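Local atomic coordinates of peptidoglycan synthase activator LpoP (Pseudomonas aeruginosa, PDB entry 6W5Q), a protein that probably activates a peptidoglycan synthase in cell wall assembly, as a lipoprotein whose globular C-terminal domain carries tetratricopeptide repeats. Residues L89-A94 with L108-A113. Residues are numbered along the deposited sequence; the frame is centred on the assembly and turned at random.
Sequences LWELIA and LARQKA. With SO4 (sulfate ion), chain J.
Trp90, Arg110 and Ala109 bury the most surface where helix 83-99 meets helix 103-114, the last two helices of this tetratricopeptide-repeat (TPR) domain. The two segments run antiparallel, at 170°, with their axes 7.9 Å apart. Such close packing fits the alanines on the facing sides. Ala109 CB sits 3.9 Å from Ala94 CB and also touches Ile93 CG2. Ala113 CB packs against Trp90 CB at 3.6 Å.

The Trp90 indole reaches across to the second helix. Its CG lies anti to the carbonyl carbon (chi1 -83°), which turns the ring toward Lys112. The lysine crosses one face of the indole, and its CD lies 3.6 Å from the centroid of the six-membered ring, a CH-pi contact. Beyond CG the lysine chain is extended, and its NZ donates a hydrogen bond to O4 of a sulfate ion. That sulfate, probably from the crystallisation liquor, also places O3 at the indole edge, 3.3 Å from Trp90 CH2. Trp90 also touches Leu76 of helix 65-78, so the residue links three helices.

On another flank of the interface, Arg110 grips the carboxylate of Glu91 side-on. The glutamate chain bends at chi2 to bring its carboxylate to the arginine. The two planes are 32° apart. Arg110 NH1 makes a second salt bridge, to Glu98, so the guanidinium joins two acids of helix 83-99. Ala94 CB lies over the centre of one guanidinium face. Two bonds fix the pairing with Glu91: Arg110 NE donates to the syn lone pair of Glu91 OE1 at 2.9 Å, and Arg110 NH2 donates to Glu91 OE2, also at 2.9 Å.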
ATOM      1  N   LEU A  89       3.726  -2.290   5.558  1.00 28.77           N
ATOM      2  CA  LEU A  89       2.752  -3.081   4.803  1.00 29.99           C
ATOM      3  C   LEU A  89       1.920  -3.971   5.737  1.00 31.61           C
ATOM      4  O   LEU A  89       0.692  -4.070   5.586  1.00 28.03           O
ATOM      5  CB  LEU A  89       3.477  -3.902   3.718  1.00 25.07           C
ATOM      6  CG  LEU A  89       3.990  -3.112   2.483  1.00 34.61           C
ATOM      7  CD1 LEU A  89       5.152  -3.800   1.792  1.00 27.92           C
ATOM      8  CD2 LEU A  89       2.877  -2.826   1.436  1.00 24.31           C
ATOM      9  N   TRP A  90       2.554  -4.590   6.740  1.00 31.36           N
ATOM     10  CA  TRP A  90       1.778  -5.412   7.665  1.00 29.69           C
ATOM     11  C   TRP A  90       0.743  -4.579   8.422  1.00 28.34           C
ATOM     12  O   TRP A  90      -0.399  -5.019   8.600  1.00 29.95           O
ATOM     13  CB  TRP A  90       2.696  -6.144   8.640  1.00 31.15           C
ATOM     14  CG  TRP A  90       3.267  -7.412   8.088  1.00 30.15           C
ATOM     15  CD1 TRP A  90       4.592  -7.716   7.942  1.00 34.41           C
ATOM     16  CD2 TRP A  90       2.537  -8.565   7.617  1.00 30.12           C
ATOM     17  NE1 TRP A  90       4.730  -8.980   7.411  1.00 36.91           N
ATOM     18  CE2 TRP A  90       3.489  -9.523   7.207  1.00 27.83           C
ATOM     19  CE3 TRP A  90       1.175  -8.877   7.510  1.00 28.21           C
ATOM     20  CZ2 TRP A  90       3.125 -10.766   6.688  1.00 30.86           C
ATOM     21  CZ3 TRP A  90       0.816 -10.120   6.987  1.00 34.10           C
ATOM     22  CH2 TRP A  90       1.789 -11.044   6.580  1.00 29.97           C
ATOM     23  N   GLU A  91       1.121  -3.372   8.868  1.00 30.28           N
ATOM     24  CA  GLU A  91       0.151  -2.497   9.525  1.00 35.33           C
ATOM     25  C   GLU A  91      -1.021  -2.183   8.600  1.00 34.12           C
ATOM     26  O   GLU A  91      -2.177  -2.192   9.030  1.00 33.68           O
ATOM     27  CB  GLU A  91       0.818  -1.201   9.997  1.00 30.14           C
ATOM     28  CG  GLU A  91      -0.187  -0.184  10.533  1.00 33.14           C
ATOM     29  CD  GLU A  91      -1.009  -0.721  11.726  1.00 39.45           C
ATOM     30  OE1 GLU A  91      -0.508  -1.604  12.466  1.00 37.69           O
ATOM     31  OE2 GLU A  91      -2.165  -0.260  11.928  1.00 41.23           O
ATOM     32  N   LEU A  92      -0.740  -1.922   7.320  1.00 33.33           N
ATOM     33  CA  LEU A  92      -1.812  -1.761   6.344  1.00 32.75           C
ATOM     34  C   LEU A  92      -2.678  -3.009   6.257  1.00 31.30           C
ATOM     35  O   LEU A  92      -3.904  -2.921   6.135  1.00 29.57           O
ATOM     36  CB  LEU A  92      -1.225  -1.447   4.966  1.00 33.57           C
ATOM     37  CG  LEU A  92      -1.146   0.016   4.535  1.00 41.90           C
ATOM     38  CD1 LEU A  92      -0.391   0.858   5.566  1.00 44.09           C
ATOM     39  CD2 LEU A  92      -0.514   0.125   3.128  1.00 37.95           C
ATOM     40  N   ILE A  93      -2.058  -4.186   6.283  1.00 28.44           N
ATOM     41  CA  ILE A  93      -2.829  -5.424   6.193  1.00 31.61           C
ATOM     42  C   ILE A  93      -3.708  -5.597   7.432  1.00 27.57           C
ATOM     43  O   ILE A  93      -4.870  -6.004   7.331  1.00 29.08           O
ATOM     44  CB  ILE A  93      -1.874  -6.615   5.986  1.00 29.78           C
ATOM     45  CG1 ILE A  93      -1.213  -6.516   4.610  1.00 26.79           C
ATOM     46  CG2 ILE A  93      -2.598  -7.951   6.191  1.00 33.09           C
ATOM     47  CD1 ILE A  93      -0.072  -7.469   4.404  1.00 30.56           C
ATOM     48  N   ALA A  94      -3.161  -5.285   8.614  1.00 32.13           N
ATOM     49  CA  ALA A  94      -3.937  -5.305   9.849  1.00 33.80           C
ATOM     50  C   ALA A  94      -5.155  -4.402   9.738  1.00 31.68           C
ATOM     51  O   ALA A  94      -6.266  -4.775  10.133  1.00 36.89           O
ATOM     52  CB  ALA A  94      -3.063  -4.860  11.026  1.00 27.55           C
ATOM     53  N   LEU A 108      -2.796 -10.665  14.304  1.00 28.70           N
ATOM     54  CA  LEU A 108      -1.740 -11.523  13.810  1.00 30.62           C
ATOM     55  C   LEU A 108      -0.862 -10.773  12.833  1.00 33.99           C
ATOM     56  O   LEU A 108       0.334 -11.053  12.726  1.00 38.25           O
ATOM     57  CB  LEU A 108      -2.353 -12.763  13.148  1.00 31.98           C
ATOM     58  CG  LEU A 108      -3.039 -13.737  14.118  1.00 39.06           C
ATOM     59  CD1 LEU A 108      -3.662 -14.908  13.387  1.00 39.26           C
ATOM     60  CD2 LEU A 108      -2.034 -14.245  15.139  1.00 28.12           C
ATOM     61  N   ALA A 109      -1.442  -9.812  12.116  1.00 32.55           N
ATOM     62  CA  ALA A 109      -0.656  -9.019  11.180  1.00 33.50           C
ATOM     63  C   ALA A 109       0.197  -8.011  11.924  1.00 35.93           C
ATOM     64  O   ALA A 109       1.375  -7.837  11.601  1.00 36.86           O
ATOM     65  CB  ALA A 109      -1.576  -8.322  10.180  1.00 32.02           C
ATOM     66  N   ARG A 110      -0.373  -7.362  12.948  1.00 32.67           N
ATOM     67  CA  ARG A 110       0.398  -6.418  13.746  1.00 37.54           C
ATOM     68  C   ARG A 110       1.503  -7.123  14.504  1.00 43.37           C
ATOM     69  O   ARG A 110       2.498  -6.488  14.871  1.00 43.83           O
ATOM     70  CB  ARG A 110      -0.505  -5.685  14.736  1.00 39.19           C
ATOM     71  CG  ARG A 110      -1.583  -4.861  14.088  1.00 34.16           C
ATOM     72  CD  ARG A 110      -1.997  -3.666  14.945  1.00 42.91           C
ATOM     73  NE  ARG A 110      -2.643  -2.649  14.111  1.00 41.36           N
ATOM     74  CZ  ARG A 110      -3.950  -2.595  13.878  1.00 41.86           C
ATOM     75  NH1 ARG A 110      -4.762  -3.489  14.441  1.00 38.85           N
ATOM     76  NH2 ARG A 110      -4.443  -1.644  13.086  1.00 42.48           N
ATOM     77  N   GLN A 111       1.327  -8.424  14.767  1.00 39.79           N
ATOM     78  CA  GLN A 111       2.391  -9.223  15.373  1.00 43.32           C
ATOM     79  C   GLN A 111       3.578  -9.367  14.429  1.00 47.22           C
ATOM     80  O   GLN A 111       4.735  -9.355  14.870  1.00 47.26           O
ATOM     81  CB  GLN A 111       1.861 -10.604  15.745  1.00 43.59           C
ATOM     82  CG  GLN A 111       1.670 -10.859  17.199  1.00 51.45           C
ATOM     83  CD  GLN A 111       1.553 -12.343  17.488  1.00 59.76           C
ATOM     84  OE1 GLN A 111       1.774 -13.177  16.607  1.00 62.56           O
ATOM     85  NE2 GLN A 111       1.213 -12.681  18.723  1.00 58.67           N
ATOM     86  N   LYS A 112       3.306  -9.528  13.126  1.00 47.03           N
ATOM     87  CA  LYS A 112       4.380  -9.684  12.146  1.00 45.19           C
ATOM     88  C   LYS A 112       5.074  -8.368  11.869  1.00 47.58           C
ATOM     89  O   LYS A 112       6.266  -8.355  11.548  1.00 59.77           O
ATOM     90  CB  LYS A 112       3.840 -10.272  10.838  1.00 40.16           C
ATOM     91  CG  LYS A 112       2.892 -11.411  11.057  1.00 38.77           C
ATOM     92  CD  LYS A 112       2.537 -12.167   9.811  1.00 39.01           C
ATOM     93  CE  LYS A 112       1.574 -13.306  10.183  1.00 48.44           C
ATOM     94  NZ  LYS A 112       0.821 -13.840   9.022  1.00 46.57           N
ATOM     95  N   ALA A 113       4.346  -7.259  11.974  1.00 46.27           N
ATOM     96  CA  ALA A 113       4.966  -5.954  11.823  1.00 45.56           C
ATOM     97  C   ALA A 113       5.975  -5.699  12.937  1.00 58.01           C
ATOM     98  O   ALA A 113       7.002  -5.052  12.707  1.00 60.03           O
ATOM     99  CB  ALA A 113       3.884  -4.871  11.797  1.00 39.57           C
TER
HETATM  100  S   SO4 J 302       1.758 -14.947   5.790  1.00 68.64           S
HETATM  101  O1  SO4 J 302       0.345 -14.661   6.059  1.00 56.60           O
HETATM  102  O2  SO4 J 302       1.867 -16.229   5.097  1.00 65.60           O
HETATM  103  O3  SO4 J 302       2.329 -13.902   4.938  1.00 72.02           O
HETATM  104  O4  SO4 J 302       2.526 -14.996   7.037  1.00 63.43           O